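Local coordinates for SUMO-1 cysteine protease S273R (African swine fever virus pig/Kenya/KEN-50/1950, PDB 6LJ9), which probably cleaves the viral polyproteins pp220 and pp62 into core-shell proteins as a cysteine endopeptidase, and blunts host innate immune signalling, at residues B[31-36]-B[58-63]; B[91-96]-B[235-240]; B[170-175]-B[195-200]. All blocks are in the same frame, centred on the assembly; numbering follows the deposited sequence.

Contact 1 lies out in the N-terminal helical part of the chain, its centre about 31 Å from the chain centre and only partly buried; contacts 2 and 3 are both buried in the catalytic domain. Contact 1 alone pairs two aromatic rings, a phenylalanine edge set against a tyrosine face. Contact 2 is purely aliphatic between two helices, and contact 3, strand against helix, fits an isoleucine between a valine and a tryptophan, with a second valine at the indole. Contacts 2 and 3 meet at strand 169-175: S236 and Y239 of 235-240 pack on one side of it, while I172 and V174 of the same strand point to helix 195-208. Contacts 1 and 3 lie on opposite sides of the chain's centre.

Contact 1. Residues B[31-36]-B[58-63]; sequences KELTSF and KAYAQQ
F36 turns the edge of its ring to one face of Y60. The leading atom is CE2, which stands 3.6 Å from CG of Y60 and nearly as close to the tyrosine CB, so the edge lands near the root of the ring rather than its middle. With the planes at 62° and the centroids 5.4 Å apart, this is an offset edge-to-face pair. L33 adds a methyl: its CD2 comes obliquely to 3.8 Å from CD2 of Y60. The carbonyl O of E32 lies 3.4 Å from CE2 of the same ring, also obliquely.

The tyrosine is sent across by its first torsion, which sets CG anti to the backbone N (chi1 -175°) and carries the ring away from helix 55-64 toward the facing chain. That chain is a kinked pair of short helices, 27-32 and 34-37. L33 sits at the break, leaving helical geometry after the first and taking the N-cap position of the second, and the two turns thereby present E32 O, L33 and F36 to one ring. This belongs to the helical N-terminal part of the protease, away from the inferred active site.

Farther out, V57 of helix 55-64 touches both L33 and F36, and I52 and L68 pack on L33. K39 makes a cation-pi contact with F36, while L43 packs against the same phenylalanine.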
loop_
_atom_site.group_PDB
_atom_site.type_symbol
_atom_site.label_atom_id
_atom_site.label_comp_id
_atom_site.label_asym_id
_atom_site.label_seq_id
_atom_site.Cartn_x
_atom_site.Cartn_y
_atom_site.Cartn_z
ATOM N N LYS B 31 29.719 -13.375 -0.013
ATOM C CA LYS B 31 31.061 -13.668 0.485
ATOM C C LYS B 31 31.473 -15.098 0.161
ATOM O O LYS B 31 32.567 -15.338 -0.363
ATOM C CB LYS B 31 31.123 -13.429 1.993
ATOM C CG LYS B 31 31.031 -11.975 2.414
ATOM C CD LYS B 31 30.690 -11.861 3.892
ATOM C CE LYS B 31 31.063 -10.495 4.441
ATOM N NZ LYS B 31 30.489 -9.386 3.632
ATOM N N GLU B 32 30.607 -16.064 0.471
ATOM C CA GLU B 32 30.959 -17.472 0.328
ATOM C C GLU B 32 31.115 -17.902 -1.126
ATOM O O GLU B 32 31.795 -18.899 -1.391
ATOM C CB GLU B 32 29.903 -18.340 1.014
ATOM C CG GLU B 32 29.662 -17.992 2.475
ATOM C CD GLU B 32 30.656 -18.653 3.408
ATOM O OE1 GLU B 32 30.262 -19.600 4.121
ATOM O OE2 GLU B 32 31.833 -18.236 3.420
ATOM N N LEU B 33 30.508 -17.182 -2.071
ATOM C CA LEU B 33 30.549 -17.557 -3.482
ATOM C C LEU B 33 31.236 -16.504 -4.344
ATOM O O LEU B 33 30.990 -16.446 -5.553
ATOM C CB LEU B 33 29.136 -17.823 -4.005
ATOM C CG LEU B 33 28.327 -18.878 -3.252
ATOM C CD1 LEU B 33 26.943 -19.040 -3.862
ATOM C CD2 LEU B 33 29.068 -20.204 -3.238
ATOM N N THR B 34 32.096 -15.673 -3.751
ATOM C CA THR B 34 32.775 -14.635 -4.522
ATOM C C THR B 34 33.709 -15.229 -5.570
ATOM O O THR B 34 33.990 -14.584 -6.587
ATOM C CB THR B 34 33.553 -13.712 -3.586
ATOM O OG1 THR B 34 34.299 -12.760 -4.357
ATOM C CG2 THR B 34 34.508 -14.521 -2.725
ATOM N N SER B 35 34.202 -16.450 -5.342
ATOM C CA SER B 35 35.065 -17.095 -6.325
ATOM C C SER B 35 34.288 -17.465 -7.582
ATOM O O SER B 35 34.763 -17.237 -8.701
ATOM C CB SER B 35 35.718 -18.335 -5.717
ATOM O OG SER B 35 36.414 -19.078 -6.703
ATOM N N PHE B 36 33.092 -18.037 -7.420
ATOM C CA PHE B 36 32.305 -18.447 -8.576
ATOM C C PHE B 36 31.669 -17.254 -9.280
ATOM O O PHE B 36 31.519 -17.268 -10.507
ATOM C CB PHE B 36 31.224 -19.443 -8.155
ATOM C CG PHE B 36 31.757 -20.788 -7.753
ATOM C CD1 PHE B 36 32.103 -21.724 -8.714
ATOM C CD2 PHE B 36 31.898 -21.123 -6.417
ATOM C CE1 PHE B 36 32.587 -22.965 -8.349
ATOM C CE2 PHE B 36 32.381 -22.363 -6.046
ATOM C CZ PHE B 36 32.727 -23.285 -7.014
ATOM N N LYS B 58 26.376 -25.651 -6.766
ATOM C CA LYS B 58 25.501 -26.416 -5.882
ATOM C C LYS B 58 26.302 -27.365 -5.000
ATOM O O LYS B 58 25.971 -27.562 -3.824
ATOM C CB LYS B 58 24.471 -27.193 -6.702
ATOM C CG LYS B 58 23.371 -26.340 -7.311
ATOM C CD LYS B 58 22.414 -27.195 -8.128
ATOM C CE LYS B 58 21.205 -26.398 -8.587
ATOM N NZ LYS B 58 20.284 -27.219 -9.421
ATOM N N ALA B 59 27.360 -27.965 -5.550
ATOM C CA ALA B 59 28.189 -28.870 -4.760
ATOM C C ALA B 59 28.993 -28.109 -3.713
ATOM O O ALA B 59 29.115 -28.561 -2.568
ATOM C CB ALA B 59 29.114 -29.668 -5.678
ATOM N N TYR B 60 29.546 -26.952 -4.087
ATOM C CA TYR B 60 30.292 -26.144 -3.127
ATOM C C TYR B 60 29.378 -25.617 -2.028
ATOM O O TYR B 60 29.791 -25.503 -0.867
ATOM C CB TYR B 60 30.995 -24.991 -3.845
ATOM C CG TYR B 60 31.893 -24.161 -2.953
ATOM C CD1 TYR B 60 33.217 -24.522 -2.739
ATOM C CD2 TYR B 60 31.420 -23.012 -2.331
ATOM C CE1 TYR B 60 34.043 -23.767 -1.926
ATOM C CE2 TYR B 60 32.238 -22.250 -1.517
ATOM C CZ TYR B 60 33.549 -22.633 -1.319
ATOM O OH TYR B 60 34.367 -21.878 -0.510
ATOM N N ALA B 61 28.132 -25.288 -2.374
ATOM C CA ALA B 61 27.187 -24.817 -1.367
ATOM C C ALA B 61 26.803 -25.934 -0.405
ATOM O O ALA B 61 26.632 -25.694 0.796
ATOM C CB ALA B 61 25.943 -24.240 -2.039
ATOM N N GLN B 62 26.658 -27.159 -0.915
ATOM C CA GLN B 62 26.377 -28.292 -0.040
ATOM C C GLN B 62 27.538 -28.546 0.913
ATOM O O GLN B 62 27.333 -28.958 2.060
ATOM C CB GLN B 62 26.079 -29.539 -0.872
ATOM C CG GLN B 62 25.737 -30.774 -0.050
ATOM C CD GLN B 62 24.481 -30.594 0.783
ATOM O OE1 GLN B 62 23.548 -29.901 0.378
ATOM N NE2 GLN B 62 24.455 -31.216 1.956
ATOM N N GLN B 63 28.768 -28.301 0.454
ATOM C CA GLN B 63 29.927 -28.433 1.329
ATOM C C GLN B 63 29.860 -27.438 2.481
ATOM O O GLN B 63 30.041 -27.805 3.647
ATOM C CB GLN B 63 31.217 -28.238 0.530
ATOM C CG GLN B 63 31.922 -29.526 0.143
ATOM C CD GLN B 63 33.425 -29.349 0.042
ATOM O OE1 GLN B 63 33.955 -28.280 0.347
ATOM N NE2 GLN B 63 34.120 -30.398 -0.380
#

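Contact 2. Residues B[91-96]-B[235-240]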
loop_
_atom_site.group_PDB
_atom_site.type_symbol
_atom_site.label_atom_id
_atom_site.label_comp_id
_atom_site.label_asym_id
_atom_site.label_seq_id
_atom_site.Cartn_x
_atom_site.Cartn_y
_atom_site.Cartn_z
ATOM N N PHE B 91 2.297 -22.842 -12.564
ATOM C CA PHE B 91 3.348 -22.617 -11.578
ATOM C C PHE B 91 4.016 -21.263 -11.781
ATOM O O PHE B 91 4.343 -20.577 -10.806
ATOM C CB PHE B 91 4.381 -23.742 -11.643
ATOM C CG PHE B 91 3.805 -25.110 -11.423
ATOM C CD1 PHE B 91 3.406 -25.512 -10.158
ATOM C CD2 PHE B 91 3.669 -25.996 -12.477
ATOM C CE1 PHE B 91 2.877 -26.771 -9.952
ATOM C CE2 PHE B 91 3.141 -27.258 -12.277
ATOM C CZ PHE B 91 2.744 -27.646 -11.013
ATOM N N ASN B 92 4.229 -20.865 -13.038
ATOM C CA ASN B 92 4.826 -19.560 -13.307
ATOM C C ASN B 92 3.936 -18.436 -12.797
ATOM O O ASN B 92 4.430 -17.418 -12.295
ATOM C CB ASN B 92 5.080 -19.394 -14.806
ATOM C CG ASN B 92 5.843 -20.560 -15.403
ATOM O OD1 ASN B 92 5.361 -21.222 -16.322
ATOM N ND2 ASN B 92 7.037 -20.815 -14.883
ATOM N N ILE B 93 2.620 -18.603 -12.911
ATOM C CA ILE B 93 1.690 -17.556 -12.506
ATOM C C ILE B 93 1.493 -17.555 -10.995
ATOM O O ILE B 93 1.438 -16.493 -10.367
ATOM C CB ILE B 93 0.358 -17.725 -13.257
ATOM C CG1 ILE B 93 0.584 -17.590 -14.764
ATOM C CG2 ILE B 93 -0.666 -16.716 -12.765
ATOM C CD1 ILE B 93 -0.623 -17.938 -15.600
ATOM N N ASP B 94 1.387 -18.740 -10.389
ATOM C CA ASP B 94 1.176 -18.819 -8.947
ATOM C C ASP B 94 2.364 -18.242 -8.189
ATOM O O ASP B 94 2.196 -17.452 -7.252
ATOM C CB ASP B 94 0.930 -20.270 -8.531
ATOM C CG ASP B 94 0.416 -20.390 -7.110
ATOM O OD1 ASP B 94 -0.634 -19.789 -6.805
ATOM O OD2 ASP B 94 1.058 -21.094 -6.302
ATOM N N GLU B 95 3.577 -18.622 -8.589
ATOM C CA GLU B 95 4.776 -18.148 -7.911
ATOM C C GLU B 95 5.052 -16.673 -8.178
ATOM O O GLU B 95 5.765 -16.039 -7.394
ATOM C CB GLU B 95 5.972 -19.002 -8.331
ATOM C CG GLU B 95 5.824 -20.468 -7.954
ATOM C CD GLU B 95 6.815 -21.360 -8.671
ATOM O OE1 GLU B 95 7.748 -20.824 -9.303
ATOM O OE2 GLU B 95 6.659 -22.598 -8.606
ATOM N N THR B 96 4.504 -16.114 -9.259
ATOM C CA THR B 96 4.653 -14.685 -9.509
ATOM C C THR B 96 3.705 -13.872 -8.633
ATOM O O THR B 96 4.112 -12.876 -8.024
ATOM C CB THR B 96 4.411 -14.379 -10.991
ATOM O OG1 THR B 96 5.445 -14.979 -11.780
ATOM C CG2 THR B 96 4.400 -12.875 -11.236
ATOM N N TYR B 235 0.018 -11.109 -20.865
ATOM C CA TYR B 235 -1.067 -10.131 -20.900
ATOM C C TYR B 235 -1.864 -10.149 -19.603
ATOM O O TYR B 235 -2.172 -9.095 -19.034
ATOM C CB TYR B 235 -1.987 -10.405 -22.091
ATOM C CG TYR B 235 -1.684 -9.593 -23.331
ATOM C CD1 TYR B 235 -1.999 -8.242 -23.396
ATOM C CD2 TYR B 235 -1.106 -10.184 -24.447
ATOM C CE1 TYR B 235 -1.733 -7.502 -24.532
ATOM C CE2 TYR B 235 -0.836 -9.453 -25.584
ATOM C CZ TYR B 235 -1.152 -8.112 -25.623
ATOM O OH TYR B 235 -0.884 -7.382 -26.757
ATOM N N SER B 236 -2.210 -11.345 -19.118
ATOM C CA SER B 236 -3.034 -11.449 -17.919
ATOM C C SER B 236 -2.282 -10.967 -16.684
ATOM O O SER B 236 -2.860 -10.303 -15.816
ATOM C CB SER B 236 -3.502 -12.891 -17.727
ATOM O OG SER B 236 -4.172 -13.367 -18.881
ATOM N N LEU B 237 -0.992 -11.292 -16.587
ATOM C CA LEU B 237 -0.204 -10.843 -15.445
ATOM C C LEU B 237 0.032 -9.340 -15.488
ATOM O O LEU B 237 0.048 -8.678 -14.444
ATOM C CB LEU B 237 1.126 -11.594 -15.397
ATOM C CG LEU B 237 1.088 -13.031 -14.877
ATOM C CD1 LEU B 237 2.457 -13.669 -15.007
ATOM C CD2 LEU B 237 0.621 -13.060 -13.432
ATOM N N PHE B 238 0.218 -8.781 -16.687
ATOM C CA PHE B 238 0.461 -7.347 -16.805
ATOM C C PHE B 238 -0.767 -6.541 -16.402
ATOM O O PHE B 238 -0.641 -5.456 -15.823
ATOM C CB PHE B 238 0.883 -6.995 -18.231
ATOM C CG PHE B 238 1.081 -5.522 -18.460
ATOM C CD1 PHE B 238 2.274 -4.910 -18.114
ATOM C CD2 PHE B 238 0.078 -4.751 -19.026
ATOM C CE1 PHE B 238 2.462 -3.555 -18.324
ATOM C CE2 PHE B 238 0.261 -3.396 -19.238
ATOM C CZ PHE B 238 1.454 -2.799 -18.886
ATOM N N TYR B 239 -1.962 -7.049 -16.714
ATOM C CA TYR B 239 -3.185 -6.357 -16.317
ATOM C C TYR B 239 -3.269 -6.231 -14.802
ATOM O O TYR B 239 -3.566 -5.155 -14.272
ATOM C CB TYR B 239 -4.407 -7.094 -16.868
ATOM C CG TYR B 239 -5.726 -6.421 -16.554
ATOM C CD1 TYR B 239 -6.193 -5.372 -17.336
ATOM C CD2 TYR B 239 -6.507 -6.838 -15.483
ATOM C CE1 TYR B 239 -7.398 -4.754 -17.057
ATOM C CE2 TYR B 239 -7.714 -6.225 -15.197
ATOM C CZ TYR B 239 -8.154 -5.185 -15.988
ATOM O OH TYR B 239 -9.353 -4.571 -15.709
ATOM N N ILE B 240 -2.998 -7.326 -14.088
ATOM C CA ILE B 240 -3.042 -7.294 -12.628
ATOM C C ILE B 240 -1.996 -6.329 -12.084
ATOM O O ILE B 240 -2.271 -5.538 -11.174
ATOM C CB ILE B 240 -2.857 -8.711 -12.055
ATOM C CG1 ILE B 240 -4.033 -9.607 -12.454
ATOM C CG2 ILE B 240 -2.691 -8.657 -10.542
ATOM C CD1 ILE B 240 -3.934 -11.026 -11.930
#
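L237 reaches from helix 232-244 to I93 and T96, one helical turn apart on helix 90-103. The apolar contacts come first. The fork of the leucine lies against both residues, and the closest pairs are CD2 with CG2 of I93 at 3.9 Å and CD1 with CG2 of T96 at a looser 4.3 Å. The isoleucine brings its short branch, CG2, nearest; it lies anti to the backbone N because CG1 takes the place beside that N (chi1 -62°). On the other helix the leucine CB points toward 91-96, and chi2 of 175° sets CD1 anti to CA, while CD2 branches off to meet I93. The forked end thus spans the step between I93 and T96. The backbones stay apart, with the CA atoms of I93 and L237 separated by 7.6 Å.

Hydrogen bonds occur within the helices, and none crosses between these segments. T96 OG1 donates to the carbonyl O of N92, 2.7 Å away, nearly in line with the C=O bond at 167°. This ties the threonine hydroxyl back to its own helix and leaves CG2 as the part that meets the leucine. N92 is itself held from its side chain, by T89 and by the carbonyl of P79.

Other packing joins the pair to the fold. V156 of strand 152-158 touches both I93 and L237, W169 lies against I93, and L269 against L237. Helix 232-244 opens with C232, the inferred nucleophile of this Ulp1-like cysteine protease, whose side chain is about 8 Å from that of I93. With aliphatic carbon meeting aliphatic carbon, its closest pairs methyl to methyl, the contact joins helix 90-103 to the catalytic helix by shape and apolar burial, without a directional bond.

Contact 3. Residues B[170-175]-B[195-200]; sequences VAIFVD and GPVIRW
I172 is the bump of strand 169-175 that fills the hollow between V197 and W200, residues one turn apart on helix 195-208. Both of its branches meet the indole, and the longer one also reaches the valine. CG2 presses on the six-membered part of the indole, 3.7 Å from CZ3 of W200 and almost as near to CH2. The longer arm ends in CD1, which lies 4.1 Å from CG1 of V197 and also borders the indole at CZ3.

W200 supplies the broad piece. Its CG is anti to the backbone N (chi1 -176°), and the indole extends from the helix toward the strand with the benzo end leading. The methyls reach this end obliquely. Two residues along the strand, V174 points to the same side as I172 and brings CG2 to 4.4 Å from CH2 of W200, a looser touch at the neighbouring corner of the ring. Bulky groups keep the main chains well separated: the axes of the two short segments approach no closer than 12.0 Å, and their directions are nearly parallel, 10° apart.

The contact packs helix 195-208 on one face of the mixed sheet of the Ulp1-like catalytic domain. The strand is central in that sheet, bonded through its backbone to 152-158 and 181-186, and Y185 of the latter also touches V197. I120 and H121 pack on W200. On the other side of the strand, A171 and F173 meet S236 and Y239 of helix 232-244, which leaves the sheet sandwiched between that helix and helix 195-208.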
loop_
_atom_site.group_PDB
_atom_site.type_symbol
_atom_site.label_atom_id
_atom_site.label_comp_id
_atom_site.label_asym_id
_atom_site.label_seq_id
_atom_site.Cartn_x
_atom_site.Cartn_y
_atom_site.Cartn_z
ATOM N N VAL B 170 -6.633 -15.597 -18.932
ATOM C CA VAL B 170 -7.321 -14.327 -18.745
ATOM C C VAL B 170 -7.187 -13.934 -17.280
ATOM O O VAL B 170 -6.957 -14.773 -16.405
ATOM C CB VAL B 170 -8.808 -14.385 -19.160
ATOM C CG1 VAL B 170 -8.940 -14.741 -20.634
ATOM C CG2 VAL B 170 -9.559 -15.380 -18.298
ATOM N N ALA B 171 -7.331 -12.640 -17.019
ATOM C CA ALA B 171 -7.133 -12.088 -15.688
ATOM C C ALA B 171 -8.461 -11.661 -15.075
ATOM O O ALA B 171 -9.389 -11.253 -15.778
ATOM C CB ALA B 171 -6.176 -10.892 -15.727
ATOM N N ILE B 172 -8.539 -11.768 -13.749
ATOM C CA ILE B 172 -9.665 -11.270 -12.967
ATOM C C ILE B 172 -9.107 -10.409 -11.844
ATOM O O ILE B 172 -8.255 -10.864 -11.073
ATOM C CB ILE B 172 -10.532 -12.411 -12.397
ATOM C CG1 ILE B 172 -11.405 -13.023 -13.495
ATOM C CG2 ILE B 172 -11.386 -11.910 -11.238
ATOM C CD1 ILE B 172 -12.518 -13.916 -12.975
ATOM N N PHE B 173 -9.581 -9.168 -11.757
ATOM C CA PHE B 173 -9.097 -8.218 -10.765
ATOM C C PHE B 173 -10.281 -7.565 -10.070
ATOM O O PHE B 173 -11.208 -7.089 -10.733
ATOM C CB PHE B 173 -8.205 -7.152 -11.411
ATOM C CG PHE B 173 -7.463 -6.305 -10.419
ATOM C CD1 PHE B 173 -6.295 -6.766 -9.836
ATOM C CD2 PHE B 173 -7.933 -5.050 -10.070
ATOM C CE1 PHE B 173 -5.609 -5.991 -8.921
ATOM C CE2 PHE B 173 -7.252 -4.270 -9.156
ATOM C CZ PHE B 173 -6.088 -4.741 -8.581
ATOM N N VAL B 174 -10.247 -7.549 -8.741
ATOM C CA VAL B 174 -11.273 -6.912 -7.923
ATOM C C VAL B 174 -10.618 -5.737 -7.213
ATOM O O VAL B 174 -9.734 -5.924 -6.368
ATOM C CB VAL B 174 -11.897 -7.890 -6.919
ATOM C CG1 VAL B 174 -12.914 -7.174 -6.042
ATOM C CG2 VAL B 174 -12.539 -9.060 -7.646
ATOM N N ASP B 175 -11.043 -4.525 -7.556
ATOM C CA ASP B 175 -10.478 -3.307 -6.992
ATOM C C ASP B 175 -11.439 -2.779 -5.931
ATOM O O ASP B 175 -12.538 -2.316 -6.255
ATOM C CB ASP B 175 -10.230 -2.270 -8.085
ATOM C CG ASP B 175 -9.432 -1.078 -7.594
ATOM O OD1 ASP B 175 -9.068 -1.043 -6.400
ATOM O OD2 ASP B 175 -9.164 -0.171 -8.410
ATOM N N GLY B 195 -19.994 -18.105 -19.260
ATOM C CA GLY B 195 -21.103 -18.103 -18.331
ATOM C C GLY B 195 -20.707 -18.289 -16.878
ATOM O O GLY B 195 -21.095 -17.503 -16.008
ATOM N N PRO B 196 -19.942 -19.346 -16.580
ATOM C CA PRO B 196 -19.485 -19.536 -15.192
ATOM C C PRO B 196 -18.716 -18.351 -14.635
ATOM O O PRO B 196 -18.841 -18.048 -13.443
ATOM C CB PRO B 196 -18.614 -20.795 -15.289
ATOM C CG PRO B 196 -19.203 -21.554 -16.422
ATOM C CD PRO B 196 -19.654 -20.526 -17.418
ATOM N N VAL B 197 -17.926 -17.663 -15.460
ATOM C CA VAL B 197 -17.230 -16.472 -14.983
ATOM C C VAL B 197 -18.229 -15.379 -14.628
ATOM O O VAL B 197 -18.062 -14.666 -13.629
ATOM C CB VAL B 197 -16.206 -15.995 -16.030
ATOM C CG1 VAL B 197 -15.553 -14.694 -15.585
ATOM C CG2 VAL B 197 -15.150 -17.067 -16.262
ATOM N N ILE B 198 -19.293 -15.242 -15.424
ATOM C CA ILE B 198 -20.316 -14.236 -15.143
ATOM C C ILE B 198 -20.989 -14.515 -13.803
ATOM O O ILE B 198 -21.202 -13.600 -12.998
ATOM C CB ILE B 198 -21.338 -14.180 -16.295
ATOM C CG1 ILE B 198 -20.665 -13.713 -17.587
ATOM C CG2 ILE B 198 -22.502 -13.266 -15.937
ATOM C CD1 ILE B 198 -20.209 -12.267 -17.555
ATOM N N ARG B 199 -21.327 -15.780 -13.538
ATOM C CA ARG B 199 -21.959 -16.124 -12.267
ATOM C C ARG B 199 -21.047 -15.797 -11.091
ATOM O O ARG B 199 -21.508 -15.303 -10.054
ATOM C CB ARG B 199 -22.338 -17.604 -12.240
ATOM C CG ARG B 199 -23.143 -18.077 -13.436
ATOM C CD ARG B 199 -23.252 -19.589 -13.425
ATOM N NE ARG B 199 -23.374 -20.139 -14.770
ATOM C CZ ARG B 199 -23.112 -21.402 -15.083
ATOM N NH1 ARG B 199 -22.705 -22.248 -14.146
ATOM N NH2 ARG B 199 -23.249 -21.819 -16.334
ATOM N N TRP B 200 -19.748 -16.069 -11.236
ATOM C CA TRP B 200 -18.801 -15.770 -10.167
ATOM C C TRP B 200 -18.699 -14.269 -9.922
ATOM O O TRP B 200 -18.690 -13.824 -8.768
ATOM C CB TRP B 200 -17.429 -16.356 -10.500
ATOM C CG TRP B 200 -16.420 -16.175 -9.407
ATOM C CD1 TRP B 200 -16.152 -17.043 -8.389
ATOM C CD2 TRP B 200 -15.546 -15.056 -9.222
ATOM N NE1 TRP B 200 -15.164 -16.534 -7.580
ATOM C CE2 TRP B 200 -14.776 -15.314 -8.070
ATOM C CE3 TRP B 200 -15.339 -13.860 -9.916
ATOM C CZ2 TRP B 200 -13.815 -14.421 -7.598
ATOM C CZ3 TRP B 200 -14.385 -12.975 -9.447
ATOM C CH2 TRP B 200 -13.635 -13.261 -8.298
#